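Local coordinates for protein aryl acylamidase (bacterium CSBL00001, PDB 4YJ6) that probably hydrolyses the amide bond of N-acylated aromatic amines, as a member of the amidase signature enzyme family, at residues S33-I38 / L126-T131; P43-V48 / V171-V176; L275-F280 / G457-G462; K292-F297 / L394-T399. All blocks are in the same frame, centred on the assembly; numbering follows the deposited sequence.

Contact 1: S33-I38 / L126-T131; sequences STIDLI and LLLGQT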
loop_
_atom_site.group_PDB
_atom_site.type_symbol
_atom_site.label_atom_id
_atom_site.label_comp_id
_atom_site.label_asym_id
_atom_site.label_seq_id
_atom_site.Cartn_x
_atom_site.Cartn_y
_atom_site.Cartn_z
ATOM N N SER A 33 -11.666 2.931 22.522
ATOM C CA SER A 33 -12.085 1.624 22.027
ATOM C C SER A 33 -11.119 1.088 20.976
ATOM O O SER A 33 -10.927 -0.126 20.878
ATOM C CB SER A 33 -13.486 1.697 21.438
ATOM O OG SER A 33 -14.444 2.005 22.441
ATOM N N THR A 34 -10.517 1.981 20.199
ATOM C CA THR A 34 -9.534 1.547 19.197
ATOM C C THR A 34 -8.264 1.111 19.923
ATOM O O THR A 34 -7.628 0.131 19.567
ATOM C CB THR A 34 -9.208 2.663 18.182
ATOM O OG1 THR A 34 -10.408 3.012 17.485
ATOM C CG2 THR A 34 -8.175 2.175 17.133
ATOM N N ILE A 35 -7.913 1.842 20.971
ATOM C CA ILE A 35 -6.742 1.509 21.764
ATOM C C ILE A 35 -6.950 0.112 22.359
ATOM O O ILE A 35 -6.042 -0.713 22.358
ATOM C CB ILE A 35 -6.505 2.567 22.867
ATOM C CG1 ILE A 35 -5.925 3.840 22.248
ATOM C CG2 ILE A 35 -5.548 2.049 23.969
ATOM C CD1 ILE A 35 -5.902 5.091 23.222
ATOM N N ASP A 36 -8.153 -0.149 22.847
ATOM C CA ASP A 36 -8.441 -1.451 23.426
ATOM C C ASP A 36 -8.192 -2.553 22.395
ATOM O O ASP A 36 -7.591 -3.593 22.720
ATOM C CB ASP A 36 -9.888 -1.549 23.895
ATOM C CG ASP A 36 -10.181 -0.691 25.113
ATOM O OD1 ASP A 36 -9.225 -0.299 25.823
ATOM O OD2 ASP A 36 -11.390 -0.426 25.337
ATOM N N LEU A 37 -8.652 -2.331 21.158
ATOM C CA LEU A 37 -8.463 -3.329 20.092
ATOM C C LEU A 37 -6.979 -3.525 19.767
ATOM O O LEU A 37 -6.538 -4.647 19.553
ATOM C CB LEU A 37 -9.215 -2.923 18.808
ATOM C CG LEU A 37 -10.727 -3.032 18.880
ATOM C CD1 LEU A 37 -11.347 -2.451 17.627
ATOM C CD2 LEU A 37 -11.162 -4.502 19.044
ATOM N N ILE A 38 -6.216 -2.434 19.711
ATOM C CA ILE A 38 -4.800 -2.562 19.447
ATOM C C ILE A 38 -4.154 -3.349 20.576
ATOM O O ILE A 38 -3.375 -4.261 20.337
ATOM C CB ILE A 38 -4.101 -1.180 19.314
ATOM C CG1 ILE A 38 -4.593 -0.458 18.034
ATOM C CG2 ILE A 38 -2.600 -1.365 19.328
ATOM C CD1 ILE A 38 -4.151 1.056 17.935
ATOM N N LEU A 126 -8.362 10.681 13.146
ATOM C CA LEU A 126 -7.533 10.658 14.367
ATOM C C LEU A 126 -6.389 9.659 14.190
ATOM O O LEU A 126 -6.632 8.459 14.016
ATOM C CB LEU A 126 -8.416 10.237 15.551
ATOM C CG LEU A 126 -9.507 11.292 15.811
ATOM C CD1 LEU A 126 -10.613 10.737 16.746
ATOM C CD2 LEU A 126 -8.867 12.575 16.382
ATOM N N LEU A 127 -5.157 10.152 14.235
ATOM C CA LEU A 127 -3.974 9.313 14.043
ATOM C C LEU A 127 -3.543 8.677 15.352
ATOM O O LEU A 127 -3.193 9.379 16.321
ATOM C CB LEU A 127 -2.809 10.136 13.502
ATOM C CG LEU A 127 -3.049 10.865 12.190
ATOM C CD1 LEU A 127 -1.849 11.807 11.877
ATOM C CD2 LEU A 127 -3.230 9.842 11.140
ATOM N N LEU A 128 -3.525 7.358 15.382
ATOM C CA LEU A 128 -3.238 6.628 16.623
ATOM C C LEU A 128 -1.782 6.173 16.733
ATOM O O LEU A 128 -1.369 5.705 17.792
ATOM C CB LEU A 128 -4.173 5.400 16.788
ATOM C CG LEU A 128 -5.341 5.818 17.715
ATOM C CD1 LEU A 128 -6.336 6.648 16.924
ATOM C CD2 LEU A 128 -6.017 4.648 18.359
ATOM N N GLY A 129 -1.004 6.294 15.658
ATOM C CA GLY A 129 0.367 5.780 15.665
ATOM C C GLY A 129 0.876 5.387 14.285
ATOM O O GLY A 129 0.346 5.872 13.284
ATOM N N GLN A 130 1.897 4.523 14.247
ATOM C CA GLN A 130 2.541 4.107 12.984
ATOM C C GLN A 130 2.578 2.603 12.870
ATOM O O GLN A 130 2.627 1.901 13.886
ATOM C CB GLN A 130 3.988 4.584 12.936
ATOM C CG GLN A 130 4.143 6.100 13.053
ATOM C CD GLN A 130 5.602 6.504 13.103
ATOM O OE1 GLN A 130 6.430 5.775 13.665
ATOM N NE2 GLN A 130 5.926 7.677 12.560
ATOM N N THR A 131 2.616 2.119 11.628
ATOM C CA THR A 131 2.640 0.703 11.329
ATOM C C THR A 131 3.978 0.234 10.756
ATOM O O THR A 131 4.727 1.009 10.160
ATOM C CB THR A 131 1.519 0.353 10.305
ATOM O OG1 THR A 131 1.656 1.215 9.167
ATOM C CG2 THR A 131 0.136 0.581 10.934
#

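Contact 2: P43-V48 / V171-V176; sequences PGLNAV and VADGIV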
loop_
_atom_site.group_PDB
_atom_site.type_symbol
_atom_site.label_atom_id
_atom_site.label_comp_id
_atom_site.label_asym_id
_atom_site.label_seq_id
_atom_site.Cartn_x
_atom_site.Cartn_y
_atom_site.Cartn_z
ATOM N N PRO A 43 -0.866 -7.720 19.750
ATOM C CA PRO A 43 0.275 -8.542 20.186
ATOM C C PRO A 43 0.620 -9.683 19.237
ATOM O O PRO A 43 1.804 -9.894 19.000
ATOM C CB PRO A 43 -0.183 -9.088 21.549
ATOM C CG PRO A 43 -0.997 -7.942 22.107
ATOM C CD PRO A 43 -1.768 -7.398 20.879
ATOM N N GLY A 44 -0.365 -10.388 18.689
ATOM C CA GLY A 44 -0.070 -11.451 17.743
ATOM C C GLY A 44 0.344 -10.937 16.367
ATOM O O GLY A 44 1.250 -11.489 15.730
ATOM N N LEU A 45 -0.320 -9.885 15.910
ATOM C CA LEU A 45 -0.053 -9.336 14.580
ATOM C C LEU A 45 1.271 -8.589 14.473
ATOM O O LEU A 45 1.897 -8.637 13.432
ATOM C CB LEU A 45 -1.160 -8.363 14.160
ATOM C CG LEU A 45 -2.588 -8.872 14.153
ATOM C CD1 LEU A 45 -3.446 -7.668 13.771
ATOM C CD2 LEU A 45 -2.782 -10.102 13.216
ATOM N N ASN A 46 1.668 -7.851 15.509
ATOM C CA ASN A 46 2.902 -7.077 15.508
ATOM C C ASN A 46 2.886 -6.081 14.352
ATOM O O ASN A 46 3.867 -5.950 13.620
ATOM C CB ASN A 46 4.138 -7.996 15.444
ATOM C CG ASN A 46 5.457 -7.276 15.714
ATOM O OD1 ASN A 46 5.571 -6.418 16.608
ATOM N ND2 ASN A 46 6.492 -7.648 14.952
ATOM N N ALA A 47 1.768 -5.374 14.234
ATOM C CA ALA A 47 1.578 -4.388 13.164
ATOM C C ALA A 47 1.957 -2.971 13.612
ATOM O O ALA A 47 2.390 -2.167 12.814
ATOM C CB ALA A 47 0.106 -4.425 12.685
ATOM N N VAL A 48 1.788 -2.668 14.897
ATOM C CA VAL A 48 2.016 -1.303 15.393
ATOM C C VAL A 48 3.442 -1.145 15.892
ATOM O O VAL A 48 3.930 -1.982 16.651
ATOM C CB VAL A 48 0.983 -0.967 16.505
ATOM C CG1 VAL A 48 1.263 0.419 17.127
ATOM C CG2 VAL A 48 -0.428 -1.051 15.954
ATOM N N VAL A 171 -6.086 -3.340 9.168
ATOM C CA VAL A 171 -7.350 -3.229 8.466
ATOM C C VAL A 171 -7.998 -4.614 8.304
ATOM O O VAL A 171 -9.202 -4.741 8.481
ATOM C CB VAL A 171 -7.147 -2.540 7.086
ATOM C CG1 VAL A 171 -8.448 -2.559 6.233
ATOM C CG2 VAL A 171 -6.652 -1.082 7.355
ATOM N N ALA A 172 -7.193 -5.624 7.973
ATOM C CA ALA A 172 -7.728 -6.964 7.759
ATOM C C ALA A 172 -8.249 -7.583 9.051
ATOM O O ALA A 172 -9.132 -8.461 9.002
ATOM C CB ALA A 172 -6.670 -7.879 7.117
ATOM N N ASP A 173 -7.737 -7.107 10.178
ATOM C CA ASP A 173 -8.133 -7.648 11.489
ATOM C C ASP A 173 -9.247 -6.801 12.095
ATOM O O ASP A 173 -9.669 -7.050 13.231
ATOM C CB ASP A 173 -6.925 -7.719 12.428
ATOM C CG ASP A 173 -7.108 -8.740 13.560
ATOM O OD1 ASP A 173 -7.624 -9.830 13.285
ATOM O OD2 ASP A 173 -6.735 -8.442 14.716
ATOM N N GLY A 174 -9.739 -5.803 11.352
ATOM C CA GLY A 174 -10.902 -5.051 11.785
ATOM C C GLY A 174 -10.595 -3.890 12.746
ATOM O O GLY A 174 -11.524 -3.252 13.243
ATOM N N ILE A 175 -9.309 -3.609 12.973
ATOM C CA ILE A 175 -8.896 -2.742 14.083
ATOM C C ILE A 175 -9.080 -1.267 13.742
ATOM O O ILE A 175 -9.476 -0.493 14.600
ATOM C CB ILE A 175 -7.460 -3.043 14.493
ATOM C CG1 ILE A 175 -7.398 -4.456 15.104
ATOM C CG2 ILE A 175 -6.925 -2.022 15.571
ATOM C CD1 ILE A 175 -6.008 -5.006 15.247
ATOM N N VAL A 176 -8.772 -0.877 12.507
ATOM C CA VAL A 176 -9.153 0.425 11.992
ATOM C C VAL A 176 -9.717 0.206 10.579
ATOM O O VAL A 176 -9.375 -0.800 9.941
ATOM C CB VAL A 176 -7.976 1.417 11.891
ATOM C CG1 VAL A 176 -7.545 1.940 13.318
ATOM C CG2 VAL A 176 -6.801 0.784 11.129
#

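Contact 3: L275-F280 / G457-G462; sequences LNYGVF and GMLIIG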
loop_
_atom_site.group_PDB
_atom_site.type_symbol
_atom_site.label_atom_id
_atom_site.label_comp_id
_atom_site.label_asym_id
_atom_site.label_seq_id
_atom_site.Cartn_x
_atom_site.Cartn_y
_atom_site.Cartn_z
ATOM N N LEU A 275 -2.863 -13.265 -17.236
ATOM C CA LEU A 275 -2.604 -14.013 -16.012
ATOM C C LEU A 275 -1.161 -13.923 -15.525
ATOM O O LEU A 275 -0.850 -14.398 -14.446
ATOM C CB LEU A 275 -3.042 -15.484 -16.188
ATOM C CG LEU A 275 -4.521 -15.587 -16.583
ATOM C CD1 LEU A 275 -4.883 -17.055 -16.857
ATOM C CD2 LEU A 275 -5.458 -14.982 -15.518
ATOM N N ASN A 276 -0.266 -13.309 -16.303
ATOM C CA ASN A 276 1.129 -13.241 -15.911
ATOM C C ASN A 276 1.909 -12.166 -16.653
ATOM O O ASN A 276 3.141 -12.143 -16.587
ATOM C CB ASN A 276 1.799 -14.613 -16.172
ATOM C CG ASN A 276 1.680 -15.054 -17.617
ATOM O OD1 ASN A 276 1.260 -14.304 -18.509
ATOM N ND2 ASN A 276 1.990 -16.346 -17.851
ATOM N N TYR A 277 1.185 -11.234 -17.295
ATOM C CA TYR A 277 1.792 -10.183 -18.120
ATOM C C TYR A 277 2.752 -10.741 -19.155
ATOM O O TYR A 277 3.622 -10.019 -19.661
ATOM C CB TYR A 277 2.534 -9.144 -17.249
ATOM C CG TYR A 277 1.695 -8.422 -16.210
ATOM C CD1 TYR A 277 1.011 -7.230 -16.527
ATOM C CD2 TYR A 277 1.623 -8.869 -14.920
ATOM C CE1 TYR A 277 0.273 -6.515 -15.555
ATOM C CE2 TYR A 277 0.899 -8.142 -13.918
ATOM C CZ TYR A 277 0.217 -6.972 -14.252
ATOM O OH TYR A 277 -0.494 -6.279 -13.264
ATOM N N GLY A 278 2.556 -12.017 -19.503
ATOM C CA GLY A 278 3.380 -12.678 -20.503
ATOM C C GLY A 278 4.807 -12.984 -20.102
ATOM O O GLY A 278 5.547 -13.581 -20.896
ATOM N N VAL A 279 5.230 -12.558 -18.911
ATOM C CA VAL A 279 6.635 -12.690 -18.524
ATOM C C VAL A 279 6.874 -13.260 -17.123
ATOM O O VAL A 279 7.995 -13.657 -16.844
ATOM C CB VAL A 279 7.405 -11.338 -18.589
ATOM C CG1 VAL A 279 7.454 -10.829 -20.025
ATOM C CG2 VAL A 279 6.728 -10.297 -17.710
ATOM N N PHE A 280 5.865 -13.287 -16.241
ATOM C CA PHE A 280 6.108 -13.796 -14.868
ATOM C C PHE A 280 5.668 -15.246 -14.706
ATOM O O PHE A 280 4.669 -15.657 -15.293
ATOM C CB PHE A 280 5.304 -13.024 -13.820
ATOM C CG PHE A 280 5.682 -11.564 -13.688
ATOM C CD1 PHE A 280 5.012 -10.596 -14.443
ATOM C CD2 PHE A 280 6.688 -11.171 -12.817
ATOM C CE1 PHE A 280 5.337 -9.250 -14.316
ATOM C CE2 PHE A 280 7.043 -9.819 -12.678
ATOM C CZ PHE A 280 6.352 -8.859 -13.420
ATOM N N GLY A 457 -5.195 -11.572 -4.390
ATOM C CA GLY A 457 -5.806 -10.419 -5.009
ATOM C C GLY A 457 -5.780 -10.370 -6.525
ATOM O O GLY A 457 -4.924 -10.981 -7.189
HETATM N N MSE A 458 -6.745 -9.638 -7.076
HETATM C CA MSE A 458 -6.711 -9.292 -8.492
HETATM C C MSE A 458 -6.451 -7.799 -8.657
HETATM O O MSE A 458 -7.023 -6.989 -7.936
HETATM C CB MSE A 458 -8.052 -9.612 -9.127
HETATM C CG MSE A 458 -8.175 -8.956 -10.466
HETATM SE SE MSE A 458 -9.786 -9.698 -11.290
HETATM C CE MSE A 458 -11.068 -8.715 -10.291
ATOM N N LEU A 459 -5.550 -7.441 -9.575
ATOM C CA LEU A 459 -5.244 -6.024 -9.801
ATOM C C LEU A 459 -6.109 -5.511 -10.932
ATOM O O LEU A 459 -6.211 -6.137 -11.987
ATOM C CB LEU A 459 -3.774 -5.874 -10.198
ATOM C CG LEU A 459 -3.282 -4.412 -10.133
ATOM C CD1 LEU A 459 -3.267 -3.972 -8.648
ATOM C CD2 LEU A 459 -1.876 -4.295 -10.724
ATOM N N ILE A 460 -6.769 -4.384 -10.690
ATOM C CA ILE A 460 -7.491 -3.675 -11.721
ATOM C C ILE A 460 -6.686 -2.437 -12.081
ATOM O O ILE A 460 -6.431 -1.594 -11.210
ATOM C CB ILE A 460 -8.866 -3.233 -11.169
ATOM C CG1 ILE A 460 -9.672 -4.463 -10.707
ATOM C CG2 ILE A 460 -9.645 -2.353 -12.199
ATOM C CD1 ILE A 460 -11.072 -4.120 -10.124
ATOM N N ILE A 461 -6.277 -2.327 -13.343
ATOM C CA ILE A 461 -5.471 -1.186 -13.777
ATOM C C ILE A 461 -6.288 -0.301 -14.720
ATOM O O ILE A 461 -6.944 -0.821 -15.654
ATOM C CB ILE A 461 -4.196 -1.681 -14.530
ATOM C CG1 ILE A 461 -3.418 -2.713 -13.688
ATOM C CG2 ILE A 461 -3.300 -0.467 -14.914
ATOM C CD1 ILE A 461 -2.127 -3.295 -14.424
ATOM N N GLY A 462 -6.254 1.025 -14.504
ATOM C CA GLY A 462 -6.881 1.940 -15.443
ATOM C C GLY A 462 -5.875 2.665 -16.297
ATOM O O GLY A 462 -4.663 2.594 -16.060
#

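Contact 4: K292-F297 / L394-T399; sequences KAARVF and LLLAPT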
loop_
_atom_site.group_PDB
_atom_site.type_symbol
_atom_site.label_atom_id
_atom_site.label_comp_id
_atom_site.label_asym_id
_atom_site.label_seq_id
_atom_site.Cartn_x
_atom_site.Cartn_y
_atom_site.Cartn_z
ATOM N N LYS A 292 -11.368 -16.894 -13.049
ATOM C CA LYS A 292 -12.733 -16.944 -12.550
ATOM C C LYS A 292 -13.216 -15.538 -12.222
ATOM O O LYS A 292 -14.313 -15.131 -12.603
ATOM C CB LYS A 292 -12.752 -17.797 -11.285
ATOM C CG LYS A 292 -14.126 -18.208 -10.805
ATOM C CD LYS A 292 -13.998 -19.331 -9.763
ATOM C CE LYS A 292 -15.246 -20.205 -9.696
ATOM N NZ LYS A 292 -14.960 -21.460 -8.912
ATOM N N ALA A 293 -12.378 -14.777 -11.522
ATOM C CA ALA A 293 -12.769 -13.434 -11.103
ATOM C C ALA A 293 -13.073 -12.549 -12.289
ATOM O O ALA A 293 -13.994 -11.765 -12.255
ATOM C CB ALA A 293 -11.672 -12.802 -10.237
ATOM N N ALA A 294 -12.302 -12.690 -13.362
ATOM C CA ALA A 294 -12.503 -11.867 -14.540
ATOM C C ALA A 294 -13.888 -12.075 -15.134
ATOM O O ALA A 294 -14.481 -11.163 -15.704
ATOM C CB ALA A 294 -11.434 -12.188 -15.603
ATOM N N ARG A 295 -14.418 -13.278 -14.988
ATOM C CA ARG A 295 -15.714 -13.593 -15.563
ATOM C C ARG A 295 -16.836 -12.912 -14.819
ATOM O O ARG A 295 -17.937 -12.773 -15.350
ATOM C CB ARG A 295 -15.915 -15.104 -15.607
ATOM C CG ARG A 295 -15.106 -15.703 -16.779
ATOM C CD ARG A 295 -14.992 -17.172 -16.688
ATOM N NE ARG A 295 -14.579 -17.725 -17.981
ATOM C CZ ARG A 295 -13.323 -17.914 -18.367
ATOM N NH1 ARG A 295 -12.304 -17.590 -17.569
ATOM N NH2 ARG A 295 -13.094 -18.460 -19.577
ATOM N N VAL A 296 -16.555 -12.441 -13.607
ATOM C CA VAL A 296 -17.566 -11.670 -12.883
ATOM C C VAL A 296 -17.948 -10.461 -13.721
ATOM O O VAL A 296 -19.117 -10.078 -13.787
ATOM C CB VAL A 296 -17.069 -11.264 -11.487
ATOM C CG1 VAL A 296 -18.068 -10.257 -10.802
ATOM C CG2 VAL A 296 -16.849 -12.520 -10.623
ATOM N N PHE A 297 -16.966 -9.873 -14.402
ATOM C CA PHE A 297 -17.237 -8.673 -15.178
ATOM C C PHE A 297 -18.072 -8.946 -16.433
ATOM O O PHE A 297 -18.849 -8.099 -16.844
ATOM C CB PHE A 297 -15.935 -8.012 -15.575
ATOM C CG PHE A 297 -15.211 -7.407 -14.400
ATOM C CD1 PHE A 297 -15.711 -6.284 -13.774
ATOM C CD2 PHE A 297 -14.045 -7.969 -13.918
ATOM C CE1 PHE A 297 -15.031 -5.722 -12.658
ATOM C CE2 PHE A 297 -13.376 -7.404 -12.811
ATOM C CZ PHE A 297 -13.877 -6.285 -12.202
ATOM N N LEU A 394 -9.767 -1.131 -19.314
ATOM C CA LEU A 394 -9.256 -1.638 -18.047
ATOM C C LEU A 394 -8.374 -2.822 -18.354
ATOM O O LEU A 394 -8.568 -3.461 -19.378
ATOM C CB LEU A 394 -10.388 -2.137 -17.143
ATOM C CG LEU A 394 -11.327 -1.111 -16.517
ATOM C CD1 LEU A 394 -12.586 -1.843 -16.001
ATOM C CD2 LEU A 394 -10.651 -0.302 -15.373
ATOM N N LEU A 395 -7.436 -3.119 -17.459
ATOM C CA LEU A 395 -6.629 -4.328 -17.574
ATOM C C LEU A 395 -6.712 -5.048 -16.237
ATOM O O LEU A 395 -6.559 -4.422 -15.186
ATOM C CB LEU A 395 -5.179 -3.976 -17.880
ATOM C CG LEU A 395 -4.158 -5.109 -17.884
ATOM C CD1 LEU A 395 -4.554 -6.119 -18.940
ATOM C CD2 LEU A 395 -2.766 -4.522 -18.146
ATOM N N LEU A 396 -6.972 -6.345 -16.278
ATOM C CA LEU A 396 -6.998 -7.185 -15.076
ATOM C C LEU A 396 -5.797 -8.110 -15.071
ATOM O O LEU A 396 -5.409 -8.632 -16.114
ATOM C CB LEU A 396 -8.253 -8.066 -15.051
ATOM C CG LEU A 396 -9.568 -7.332 -15.201
ATOM C CD1 LEU A 396 -10.706 -8.360 -15.280
ATOM C CD2 LEU A 396 -9.731 -6.373 -14.013
ATOM N N ALA A 397 -5.272 -8.380 -13.887
ATOM C CA ALA A 397 -4.154 -9.316 -13.718
ATOM C C ALA A 397 -4.197 -9.793 -12.281
ATOM O O ALA A 397 -4.884 -9.198 -11.472
ATOM C CB ALA A 397 -2.793 -8.604 -14.032
ATOM N N PRO A 398 -3.477 -10.876 -11.941
ATOM C CA PRO A 398 -3.325 -11.172 -10.517
ATOM C C PRO A 398 -2.459 -10.077 -9.909
ATOM O O PRO A 398 -1.525 -9.614 -10.560
ATOM C CB PRO A 398 -2.551 -12.513 -10.478
ATOM C CG PRO A 398 -2.570 -13.038 -11.945
ATOM C CD PRO A 398 -2.674 -11.771 -12.798
ATOM N N THR A 399 -2.729 -9.678 -8.673
ATOM C CA THR A 399 -1.853 -8.683 -8.040
ATOM C C THR A 399 -0.438 -9.230 -7.886
ATOM O O THR A 399 0.528 -8.518 -8.132
ATOM C CB THR A 399 -2.414 -8.316 -6.660
ATOM O OG1 THR A 399 -3.781 -7.951 -6.843
ATOM C CG2 THR A 399 -1.620 -7.157 -5.992
#

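Contact 1: S33-I38 / L126-T131
Helix 27-45 lies along a small three-stranded mixed sheet of the amidase fold, and this contact is where L128, on the sheet's middle strand 126-131, reaches the helix flank formed by T34, I35 and I38. Over the short segments, helix and strand run nearly the same way, 19° apart, with their axes approaching to 10.6 Å. One methyl group bridges that gap. L128 CD2 is 3.5 Å from T34 CG2, 4.0 Å from I35 CG1 and 4.1 Å from I38 CD1. It is thus met by three residues, the neighbours T34 and I35 and, a turn on from T34, I38, the leucine slanting across each side chain. Its first torsion, -97°, is well off a staggered value, and with chi2 at 78° it directs CD2 to the helix. T34 plays two parts. Its CG2 stands anti to the backbone N and faces the leucine, while OG1 lies beside that N and bonds to V30 O one turn back. A threonine suits the place because it offers a methyl to the sheet and keeps its hydroxyl on its own helix. I35 gives the flank of its CG1 branch, whereas I38 gives the far tip. The backbone of L128 is bonded to A52 on one side and T81 on the other, so the leucine stands on a strand held along both edges. I38 continues the apolar layer onto V48, Y53 and I175. The join is wholly van der Waals: burial of branched aliphatic carbon holds helix to sheet here.

Contact 2: P43-V48 / V171-V176
L45 and D173 meet obliquely, the leucine's CD1 methyl lying against the flank of the aspartate rather than beyond its end. That methyl is 3.5 Å from D173 OD2, 3.7 Å from D173 CB and 3.8 Å from D173 CG, so it rests along the whole length of the short acid side chain. Two residues on from D173, I175 adds an apolar neighbour, its CD1 4.0 Å from L45 CD1. The leucine sits at the end of helix 27-45, and D173 and I175 lie just past helix 165-172; the contact therefore joins two helix ends. Between its two contact residues the second helix closes in a Schellman motif, where G174 takes a positive phi of 85° that a residue without a side chain accepts readily, and G174 N bonds back to V171 O at 3.1 Å. D173 has CG anti to its own N (chi1 -157°), which swings the carboxylate over to the leucine and to two arginines. OD2, the oxygen nearest the methyl, forms salt bridges with R41 and R493. A short acid is consistent with a carboxylate held close to the turn, where both arginines reach OD2, and a leucine suits because its branched end packs against the acid and R493. The two arginines probably keep the acid ionised, while the hydrocarbon beside it probably strengthens their attraction by lowering the local dielectric.

Contact 3: L275-F280 / G457-G462
N276 O accepts two backbone bonds, from F280 N at 3.0 Å and from V279 N at 3.2 Å, and so ties together the turn that presents Y277 to strand 454-462. This loop follows strand 270-273 and leads into helix 284-299 beside the large mixed sheet of the amidase fold. The side chain of N276 adds an Asx turn: its OD1 takes the N-H of G278 at 2.8 Å, with an N-H...O angle of 144°. The donor stands 48° out of the carbonyl plane, so the bond is short yet not directed along a lone pair. Asparagine suits this place because its brief side chain can fold back over its own turn. Both Y277 and G278 have positive phi, which glycine adopts with little strain and which, at Y277, helps turn the chain so sharply. The same N276 O lies in the plane of the F280 ring, at its edge. Held in this way, the loop sends the Y277 ring across to two residues on one face of the strand, L459 and I461. Tyrosine suits the place because its long, rigid side chain carries the contact to the strand at its far end. It meets L459 at about a right angle, while I461 comes from the opposite direction, its CD1 at the ring edge near the plane. Y277 also rests on A397 of the adjoining strand and on M432. The phenol oxygen lies against methyls here: Y277 OH is 3.5 Å from L459 CD2 and 3.6 Å from I461 CD1, with Y277 CE1 at 4.2 Å from that same I461 methyl.

Contact 4: K292-F297 / L394-T399
L396 has the largest share of this contact, with F297 next and A294 a smaller third. The leucine stands on strand 394-398 and the other two on helix 284-299, which links the parallel neighbours 270-273 and 303-306 in a beta-alpha-beta crossover and packs on their sheet. L396 CD1 is the focus. It is 3.9 Å from A294 CB, 3.6 Å from F297 CD2 and 3.8 Å from F297 CE2, while the other branch, L396 CD2, adds a contact of 4.0 Å to F297 CE2. Both methyls therefore meet the ring obliquely, at its CD2 and CE2 atoms, and CD1 alone also reaches the alanine. Three residues apart, A294 and F297 look out from the same side of the helix, and the F297 N bond to A294 O spans exactly that step. The backbones come closest at A294 and L396, where CA to CA is 7.2 Å; a lone methyl at that point lets the helix settle low over the strand. F297, whose CA lies farther from that of L396, spans the wider separation with a ring. Its CG lies beside the backbone N (chi1 -69°), which leans the ring over the strand. L396 has the same kind of first torsion, -54°, lifting its branch point to meet both helix residues. Around them I271 touches L396 and F297, and M458 touches F297, so the leucine belongs to an apolar layer between helix and sheet. With carbon alone on both sides, the seam depends on shape and on the exclusion of water, and its residues are graded in size to follow the separation of the two backbones.

Overall arrangement
The four contacts form two pairs. Contacts 1 and 2, centres about 9 Å apart, share helix 27-45 and alternate along the chain, meeting where I38 packs on I175. Contacts 3 and 4, centres about 8 Å apart, share the large mixed sheet: strands 454-462 and 394-398 are neighbours in it, probably bonded through L459 N to A397 O and I461 N to L395 O, and contact 4 falls within the span of chain between the segments of contact 3. The pairs follow in series, and their centres stand about 28 to 34 Å apart, with no touch between them. These contacts thus sample two separate regions of the amidase fold, one built from early and one from late sequence.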